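PDB 4EIV: deoxyribose-phosphate aldolase from Toxoplasma gondii, which belongs to the aldolase enzymes that adopt a closed eight-stranded parallel beta/alpha barrel, and is modelled here as an assembly of two chains. Local coordinates for residues R24-L27 with N28-E31; E42-A45 with A46-I50; G271-N274 with L275-E278. All coordinates share one frame; numbering follows the deposited sequence.

Contact 1: residues R24-L27 with N28-E31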
ATOM      1  N   ARG A  24      11.362  -1.061  -3.893  1.00 24.81           N
ATOM      2  CA  ARG A  24      10.849   0.059  -3.089  1.00 24.78           C
ATOM      3  C   ARG A  24       9.755  -0.394  -2.130  1.00 24.89           C
ATOM      4  O   ARG A  24       9.695   0.022  -0.976  1.00 24.97           O
ATOM      5  CB  ARG A  24      10.352   1.192  -3.983  1.00 25.23           C
ATOM      6  CG  ARG A  24       9.774   2.376  -3.201  1.00 25.54           C
ATOM      7  CD  ARG A  24      10.816   3.054  -2.333  1.00 26.55           C
ATOM      8  NE  ARG A  24      10.263   4.096  -1.475  1.00 26.71           N
ATOM      9  CZ  ARG A  24       9.887   3.932  -0.212  1.00 27.90           C
ATOM     10  NH1 ARG A  24       9.925   2.732   0.374  1.00 26.79           N
ATOM     11  NH2 ARG A  24       9.455   4.972   0.471  1.00 28.92           N
ATOM     12  N   THR A  25       8.876  -1.248  -2.641  1.00 24.88           N
ATOM     13  CA  THR A  25       7.819  -1.835  -1.853  1.00 25.63           C
ATOM     14  C   THR A  25       8.384  -2.653  -0.689  1.00 24.40           C
ATOM     15  O   THR A  25       7.946  -2.524   0.445  1.00 24.73           O
ATOM     16  CB  THR A  25       6.938  -2.738  -2.745  1.00 26.39           C
ATOM     17  OG1 THR A  25       6.271  -1.941  -3.736  1.00 27.59           O
ATOM     18  CG2 THR A  25       5.879  -3.471  -1.916  1.00 27.98           C
ATOM     19  N   LEU A  26       9.339  -3.514  -0.981  1.00 24.14           N
ATOM     20  CA  LEU A  26       9.958  -4.322   0.071  1.00 23.94           C
ATOM     21  C   LEU A  26      10.670  -3.469   1.133  1.00 23.86           C
ATOM     22  O   LEU A  26      10.631  -3.814   2.301  1.00 25.03           O
ATOM     23  CB  LEU A  26      10.877  -5.391  -0.552  1.00 24.51           C
ATOM     24  CG  LEU A  26      10.130  -6.526  -1.270  1.00 23.95           C
ATOM     25  CD1 LEU A  26      11.046  -7.306  -2.151  1.00 26.03           C
ATOM     26  CD2 LEU A  26       9.384  -7.438  -0.283  1.00 27.17           C
ATOM     27  N   LEU A  27      11.320  -2.382   0.727  1.00 24.39           N
ATOM     28  CA  LEU A  27      11.987  -1.502   1.696  1.00 24.73           C
ATOM     29  C   LEU A  27      10.969  -0.985   2.710  1.00 24.74           C
ATOM     30  O   LEU A  27      11.263  -0.854   3.887  1.00 26.91           O
ATOM     31  CB  LEU A  27      12.698  -0.326   1.029  1.00 25.66           C
ATOM     32  CG  LEU A  27      13.948  -0.661   0.211  1.00 26.27           C
ATOM     33  CD1 LEU A  27      14.367   0.557  -0.612  1.00 27.87           C
ATOM     34  CD2 LEU A  27      15.114  -1.151   1.118  1.00 28.37           C
ATOM     35  N   ASN A  28       9.753  -0.695   2.248  1.00 24.95           N
ATOM     36  CA  ASN A  28       8.691  -0.192   3.107  1.00 25.66           C
ATOM     37  C   ASN A  28       8.198  -1.211   4.161  1.00 24.26           C
ATOM     38  O   ASN A  28       7.508  -0.833   5.098  1.00 25.05           O
ATOM     39  CB  ASN A  28       7.510   0.238   2.227  1.00 26.32           C
ATOM     40  CG  ASN A  28       6.353   0.813   3.022  1.00 27.45           C
ATOM     41  OD1 ASN A  28       6.501   1.760   3.772  1.00 29.26           O
ATOM     42  ND2 ASN A  28       5.169   0.234   2.833  1.00 29.13           N
ATOM     43  N   PHE A  29       8.530  -2.489   3.959  0.50 23.79           N
ATOM     44  CA  PHE A  29       8.152  -3.582   4.865  0.50 23.46           C
ATOM     45  C   PHE A  29       9.322  -4.167   5.650  0.50 23.89           C
ATOM     46  O   PHE A  29       9.115  -4.999   6.542  0.50 23.97           O
ATOM     47  CB  PHE A  29       7.600  -4.781   4.077  0.50 23.37           C
ATOM     48  CG  PHE A  29       6.436  -4.469   3.192  0.50 21.29           C
ATOM     49  CD1 PHE A  29       5.437  -3.598   3.597  0.50 20.45           C
ATOM     50  CD2 PHE A  29       6.310  -5.116   1.960  0.50 22.38           C
ATOM     51  CE1 PHE A  29       4.351  -3.339   2.772  0.50 22.12           C
ATOM     52  CE2 PHE A  29       5.211  -4.863   1.138  0.50 22.53           C
ATOM     53  CZ  PHE A  29       4.229  -3.978   1.560  0.50 23.14           C
ATOM     54  N   PHE A  30      10.539  -3.739   5.334  1.00 24.38           N
ATOM     55  CA  PHE A  30      11.714  -4.472   5.791  1.00 23.95           C
ATOM     56  C   PHE A  30      12.188  -4.204   7.187  1.00 24.51           C
ATOM     57  O   PHE A  30      12.234  -3.058   7.638  1.00 24.90           O
ATOM     58  CB  PHE A  30      12.880  -4.249   4.786  1.00 24.37           C
ATOM     59  CG  PHE A  30      13.854  -5.401   4.671  1.00 24.89           C
ATOM     60  CD1 PHE A  30      13.544  -6.489   3.880  1.00 26.69           C
ATOM     61  CD2 PHE A  30      15.064  -5.404   5.332  1.00 25.37           C
ATOM     62  CE1 PHE A  30      14.414  -7.527   3.755  1.00 26.75           C
ATOM     63  CE2 PHE A  30      15.946  -6.469   5.204  1.00 26.21           C
ATOM     64  CZ  PHE A  30      15.603  -7.528   4.427  1.00 26.80           C
ATOM     65  N   GLU A  31      12.559  -5.297   7.856  1.00 23.69           N
ATOM     66  CA  GLU A  31      13.180  -5.255   9.178  1.00 24.99           C
ATOM     67  C   GLU A  31      14.452  -6.095   9.071  1.00 25.51           C
ATOM     68  O   GLU A  31      14.395  -7.310   8.928  1.00 25.84           O
ATOM     69  CB  GLU A  31      12.214  -5.784  10.240  1.00 25.23           C
ATOM     70  CG  GLU A  31      11.022  -4.871  10.462  1.00 26.77           C
ATOM     71  CD  GLU A  31       9.996  -5.398  11.416  1.00 28.66           C
ATOM     72  OE1 GLU A  31       9.883  -6.618  11.573  1.00 29.20           O
ATOM     73  OE2 GLU A  31       9.281  -4.574  12.027  1.00 29.09           O
TER
HETATM   74  O   HOH W   1       4.983  -0.915   0.509  1.00 49.94           O

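Contact 2: residues E42-A45 with A46-I50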
ATOM      1  N   GLU A  42      30.224  -1.966  15.885  1.00 38.21           N
ATOM      2  CA  GLU A  42      30.605  -1.717  14.499  1.00 39.02           C
ATOM      3  C   GLU A  42      29.685  -2.429  13.505  1.00 37.05           C
ATOM      4  O   GLU A  42      29.246  -1.827  12.517  1.00 37.16           O
ATOM      5  CB  GLU A  42      32.075  -2.121  14.258  1.00 41.16           C
ATOM      6  CG  GLU A  42      33.141  -1.214  14.928  1.00 45.96           C
ATOM      7  CD  GLU A  42      33.229  -1.312  16.462  1.00 48.48           C
ATOM      8  OE1 GLU A  42      33.648  -0.300  17.070  1.00 52.87           O
ATOM      9  OE2 GLU A  42      32.913  -2.371  17.061  1.00 47.45           O
ATOM     10  N   SER A  43      29.370  -3.696  13.767  1.00 35.83           N
ATOM     11  CA  SER A  43      28.494  -4.437  12.850  1.00 35.04           C
ATOM     12  C   SER A  43      27.074  -3.892  12.906  1.00 33.49           C
ATOM     13  O   SER A  43      26.406  -3.769  11.869  1.00 33.28           O
ATOM     14  CB  SER A  43      28.519  -5.943  13.121  1.00 34.72           C
ATOM     15  OG  SER A  43      27.928  -6.262  14.364  1.00 35.16           O
ATOM     16  N   VAL A  44      26.615  -3.558  14.111  1.00 33.02           N
ATOM     17  CA  VAL A  44      25.279  -3.001  14.285  1.00 32.41           C
ATOM     18  C   VAL A  44      25.188  -1.626  13.611  1.00 32.75           C
ATOM     19  O   VAL A  44      24.219  -1.339  12.910  1.00 32.28           O
ATOM     20  CB  VAL A  44      24.861  -2.965  15.778  1.00 32.71           C
ATOM     21  CG1 VAL A  44      23.566  -2.184  15.980  1.00 33.20           C
ATOM     22  CG2 VAL A  44      24.724  -4.386  16.313  1.00 32.61           C
ATOM     23  N   ALA A  45      26.216  -0.799  13.780  1.00 33.99           N
ATOM     24  CA  ALA A  45      26.232   0.510  13.144  1.00 34.56           C
ATOM     25  C   ALA A  45      26.141   0.372  11.623  1.00 34.24           C
ATOM     26  O   ALA A  45      25.412   1.115  10.976  1.00 34.59           O
ATOM     27  CB  ALA A  45      27.497   1.286  13.531  1.00 35.75           C
ATOM     28  N   ALA A  46      26.885  -0.577  11.053  1.00 35.07           N
ATOM     29  CA  ALA A  46      26.908  -0.748   9.593  1.00 35.09           C
ATOM     30  C   ALA A  46      25.524  -1.101   9.046  1.00 33.72           C
ATOM     31  O   ALA A  46      25.064  -0.552   8.049  1.00 34.24           O
ATOM     32  CB  ALA A  46      27.936  -1.809   9.188  1.00 36.08           C
ATOM     33  N   VAL A  47      24.849  -2.007   9.730  1.00 32.97           N
ATOM     34  CA  VAL A  47      23.512  -2.420   9.326  1.00 31.67           C
ATOM     35  C   VAL A  47      22.536  -1.251   9.457  1.00 31.20           C
ATOM     36  O   VAL A  47      21.734  -0.991   8.555  1.00 30.90           O
ATOM     37  CB  VAL A  47      23.049  -3.616  10.181  1.00 31.34           C
ATOM     38  CG1 VAL A  47      21.578  -3.860  10.013  1.00 32.32           C
ATOM     39  CG2 VAL A  47      23.872  -4.853   9.832  1.00 32.71           C
ATOM     40  N   CYS A  48      22.604  -0.552  10.585  1.00 32.03           N
ATOM     41  CA  CYS A  48      21.709   0.572  10.850  1.00 32.39           C
ATOM     42  C   CYS A  48      21.828   1.710   9.851  1.00 33.32           C
ATOM     43  O   CYS A  48      20.831   2.334   9.507  1.00 32.95           O
ATOM     44  CB  CYS A  48      21.910   1.122  12.264  1.00 33.07           C
ATOM     45  SG  CYS A  48      21.239   0.052  13.539  1.00 33.43           S
ATOM     46  N   LYS A  49      23.044   1.976   9.390  0.50 34.36           N
ATOM     47  CA  LYS A  49      23.264   3.046   8.426  0.50 35.47           C
ATOM     48  C   LYS A  49      22.554   2.780   7.105  0.50 34.52           C
ATOM     49  O   LYS A  49      21.942   3.687   6.538  0.50 35.14           O
ATOM     50  CB  LYS A  49      24.758   3.268   8.234  0.50 37.12           C
ATOM     51  CG  LYS A  49      25.376   3.966   9.435  0.50 39.61           C
ATOM     52  CD  LYS A  49      26.889   3.950   9.422  0.50 41.68           C
ATOM     53  CE  LYS A  49      27.448   4.519  10.717  0.50 43.44           C
ATOM     54  NZ  LYS A  49      28.932   4.399  10.806  0.50 46.69           N
ATOM     55  N   ILE A  50      22.614   1.539   6.624  1.00 33.71           N
ATOM     56  CA  ILE A  50      21.926   1.171   5.371  1.00 32.68           C
ATOM     57  C   ILE A  50      20.401   1.092   5.619  1.00 31.18           C
ATOM     58  O   ILE A  50      19.612   1.515   4.785  1.00 31.24           O
ATOM     59  CB  ILE A  50      22.472  -0.122   4.744  1.00 32.81           C
ATOM     60  CG1 ILE A  50      23.976   0.017   4.485  1.00 35.75           C
ATOM     61  CG2 ILE A  50      21.695  -0.469   3.466  1.00 32.93           C
ATOM     62  CD1 ILE A  50      24.368   1.185   3.600  1.00 39.93           C
TER

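Contact 3: residues G271-N274 with L275-E278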
ATOM      1  N   GLY A 271      14.735  -9.913   7.051  1.00 24.20           N
ATOM      2  CA  GLY A 271      15.789 -10.507   6.268  1.00 24.40           C
ATOM      3  C   GLY A 271      17.158  -9.995   6.648  1.00 26.04           C
ATOM      4  O   GLY A 271      17.287  -9.173   7.549  1.00 26.06           O
ATOM      5  N   GLY A 272      18.164 -10.495   5.950  1.00 27.32           N
ATOM      6  CA  GLY A 272      19.542 -10.155   6.245  1.00 28.40           C
ATOM      7  C   GLY A 272      20.056  -8.895   5.596  1.00 28.72           C
ATOM      8  O   GLY A 272      19.403  -8.285   4.744  1.00 28.33           O
ATOM      9  N   PHE A 273      21.261  -8.540   6.004  1.00 29.35           N
ATOM     10  CA  PHE A 273      21.954  -7.358   5.524  1.00 30.18           C
ATOM     11  C   PHE A 273      22.210  -7.406   4.027  1.00 29.92           C
ATOM     12  O   PHE A 273      22.035  -6.397   3.348  1.00 30.16           O
ATOM     13  CB  PHE A 273      23.250  -7.211   6.343  1.00 31.38           C
ATOM     14  CG  PHE A 273      24.009  -5.929   6.126  1.00 33.84           C
ATOM     15  CD1 PHE A 273      23.368  -4.725   5.853  1.00 34.51           C
ATOM     16  CD2 PHE A 273      25.380  -5.913   6.336  1.00 36.59           C
ATOM     17  CE1 PHE A 273      24.097  -3.554   5.696  1.00 36.06           C
ATOM     18  CE2 PHE A 273      26.105  -4.747   6.189  1.00 38.51           C
ATOM     19  CZ  PHE A 273      25.453  -3.561   5.871  1.00 38.92           C
ATOM     20  N   ASN A 274      22.647  -8.554   3.506  1.00 30.43           N
ATOM     21  CA  ASN A 274      22.879  -8.668   2.066  1.00 30.52           C
ATOM     22  C   ASN A 274      21.587  -8.432   1.261  1.00 29.83           C
ATOM     23  O   ASN A 274      21.617  -7.732   0.242  1.00 30.23           O
ATOM     24  CB  ASN A 274      23.552  -9.991   1.706  1.00 32.42           C
ATOM     25  CG  ASN A 274      24.992 -10.065   2.196  1.00 35.70           C
ATOM     26  OD1 ASN A 274      25.674  -9.042   2.334  1.00 38.96           O
ATOM     27  ND2 ASN A 274      25.469 -11.282   2.437  1.00 41.69           N
ATOM     28  N   LEU A 275      20.456  -8.939   1.758  1.00 28.92           N
ATOM     29  CA  LEU A 275      19.177  -8.693   1.073  1.00 27.83           C
ATOM     30  C   LEU A 275      18.836  -7.203   1.116  1.00 27.70           C
ATOM     31  O   LEU A 275      18.405  -6.630   0.121  1.00 27.45           O
ATOM     32  CB  LEU A 275      18.053  -9.566   1.636  1.00 27.39           C
ATOM     33  CG  LEU A 275      16.626  -9.341   1.101  1.00 26.92           C
ATOM     34  CD1 LEU A 275      16.566  -9.505  -0.425  1.00 28.57           C
ATOM     35  CD2 LEU A 275      15.703 -10.346   1.753  1.00 28.08           C
ATOM     36  N   LEU A 276      18.993  -6.580   2.280  1.00 27.38           N
ATOM     37  CA  LEU A 276      18.761  -5.143   2.403  1.00 27.79           C
ATOM     38  C   LEU A 276      19.574  -4.361   1.376  1.00 28.47           C
ATOM     39  O   LEU A 276      19.051  -3.473   0.692  1.00 28.93           O
ATOM     40  CB  LEU A 276      19.086  -4.659   3.822  1.00 28.43           C
ATOM     41  CG  LEU A 276      19.036  -3.147   4.030  1.00 29.22           C
ATOM     42  CD1 LEU A 276      17.661  -2.581   3.611  1.00 28.78           C
ATOM     43  CD2 LEU A 276      19.409  -2.790   5.459  1.00 28.48           C
ATOM     44  N   LYS A 277      20.856  -4.696   1.245  1.00 29.92           N
ATOM     45  CA  LYS A 277      21.698  -4.021   0.273  1.00 31.69           C
ATOM     46  C   LYS A 277      21.245  -4.281  -1.173  1.00 31.19           C
ATOM     47  O   LYS A 277      21.270  -3.370  -1.976  1.00 32.22           O
ATOM     48  CB  LYS A 277      23.172  -4.373   0.485  1.00 32.73           C
ATOM     49  CG  LYS A 277      23.743  -3.749   1.788  1.00 35.29           C
ATOM     50  CD  LYS A 277      25.222  -4.039   2.046  1.00 39.93           C
ATOM     51  CE  LYS A 277      25.453  -5.472   2.498  1.00 41.45           C
ATOM     52  NZ  LYS A 277      26.883  -5.699   2.836  1.00 45.17           N
ATOM     53  N   GLU A 278      20.784  -5.493  -1.475  1.00 30.12           N
ATOM     54  CA  GLU A 278      20.263  -5.795  -2.805  1.00 30.19           C
ATOM     55  C   GLU A 278      19.048  -4.911  -3.100  1.00 29.66           C
ATOM     56  O   GLU A 278      18.922  -4.329  -4.177  1.00 30.08           O
ATOM     57  CB  GLU A 278      19.858  -7.271  -2.930  1.00 30.37           C
ATOM     58  CG  GLU A 278      19.378  -7.618  -4.357  1.00 31.34           C
ATOM     59  CD  GLU A 278      18.873  -9.042  -4.536  1.00 34.57           C
ATOM     60  OE1 GLU A 278      18.693  -9.774  -3.548  1.00 34.74           O
ATOM     61  OE2 GLU A 278      18.688  -9.436  -5.704  1.00 36.42           O
TER
HETATM   62  O   HOH W   2      27.526  -8.089   3.994  1.00 60.53           O

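Contact 1: residues R24-L27 with N28-E31
Thr25 and Phe29 run side by side and point the same way, the methyl of the threonine meeting the far part of the ring: Thr25 CG2 is 3.4 Å from Phe29 CE2. The threonine torsion (chi1 -65°) sets CG2 anti to its backbone N, on the ring's side, while OG1 turns back along the helix to the carbonyl of Phe21. The same ring carries Thr25 O over one face, 3.4 Å above its plane and offset toward the rim. Leu26 adds a loose apolar touch, and Phe267 meets the ring edge-to-face from elsewhere in the chain. Phe29 was modelled in two conformers, and these ring contacts describe one of them.

In the backbone, Asn28 N is shared weakly between Arg24 O and Thr25 O. Phe29 N bonds to Leu26 O at 3.0 Å, and Phe30 N reaches Leu27 O in a weak bond of 3.3 Å. These bonds carry the chain from helix 17-27 into strand 30-34, the first strand of the eight-stranded parallel barrel.

On another side of the turn, Arg24 bends at chi2 (64°), yet its NH1 comes no nearer than 3.9 Å to Asn28 CB, a packing contact, with the guanidinium and amide planes 73° apart. The amide is held by other partners: OD1 accepts from Arg264, and ND2 donates to a water 2.6 Å away that gives a weak bond to Thr25 O. Pro259 of the second subunit packs on both Arg24 and Asn28.

Contact 2: residues E42-A45 with A46-I50
Cys48 overlaps Val44 one helical turn earlier: its SG lies 4.0 Å from Val44 CG1. Both torsions serve this meeting. Val44 holds CG1 anti to its own N (chi1 171°), and Cys48 places SG anti to its carbonyl carbon, alongside its backbone N (chi1 -73°), so the sulfur folds back over the preceding turn and also comes 3.3 Å from Val44 O.

Lys49 follows the same logic on a different face of the helix. Its CG sits 3.2 Å from Ala45 O, and the aliphatic chain then runs on extended, with CE 4.3 Å from Ala45 CB; the methylene groups therefore skirt the carbonyl and the small methyl, in the one conformer considered of the two deposited. Val47 CG2 packs at 3.4 Å from Ser43 O. The hydroxyl of Ser43 is engaged toward the helix start, by Glu39 and the backbone of Thr40.

Four successive i to i+4 bonds give the backbone evidence for a regular alpha-helix: Ala46 N to Glu42 O, Val47 N to Ser43 O, Cys48 N to Val44 O and Lys49 N to Ala45 O. The third, between Cys48 N and Val44 O, is 2.9 Å long.

Val44, Ala45 and Cys48 face helix 67-74 through Ile70 and Leu74, while Val47 and Ile50 meet helix 273-284; helix 41-52 is thereby wedged between its two neighbours on the barrel's outside, as the crossover of the beta-alpha-beta unit joining strands 30-34 and 59-62.

Contact 3: residues G271-N274 with L275-E278
Lys277 lays its chain over one face of the Phe273 ring, an interaction with both an apolar and a charged component. The CH-pi part is nearly central: CE of Lys277 stands 3.7 Å from the centroid of the Phe273 ring and only 4° off the normal. The cation-pi part is more displaced, with Lys277 NZ 4.0 Å from that centroid and 26° off the normal. A bend at chi3 (-74°) in the lysine steers its end across the ring, and Phe273 meets it by holding CG anti to its own N. At the ring's edge, near its plane, Leu276 CD2 makes an apolar contact 4.4 Å from Phe273 CD1.

Among polar contacts, backbone bonds of the i to i+4 kind start at once. Leu276 N donates to Gly272 O at 3.0 Å; Lys277 N to Phe273 O and Glu278 N to Asn274 O follow. Gly272 occupies the N-cap, so this is the junction at which strand 267-271, the last of the eight-stranded beta/alpha barrel, passes into helix 273-284.

A water joins Asn274 and Lys277. Their side chains lie side by side, but OD1 and NZ are 3.6 Å apart; a water 2.7 Å from Asn274 OD1 donates to it and accepts from Lys277 NZ, so the ammonium is held between this bridge and the ring face. The carboxylate of Glu278 is engaged away from the first turn, where OE1 accepts from the backbone N of Met243. Leu275 and Leu276 pack their branches on Phe30 of strand 30-34.

Contacts 1 and 3 sit where the barrel closes, since strand 30-34 and strand 267-271 are neighbours: Glu31 O lies 3.2 Å from Gly271 N, a probable hydrogen bond, and Leu27 CD2 packs 3.8 Å from Leu276 CD1. Their centres are 11 Å apart. Contacts 2 and 3 join through their outer helices, with Ile50 CG1 3.8 Å from Phe273 CE1 and centres 12 Å apart. Contacts 1 and 2 do not touch, their nearest atoms being about 6 Å apart, so contact 3 bridges them. At the end of contact 1, Glu31 forms salt bridges with Lys154, Lys235 and Arg268 of other barrel strands.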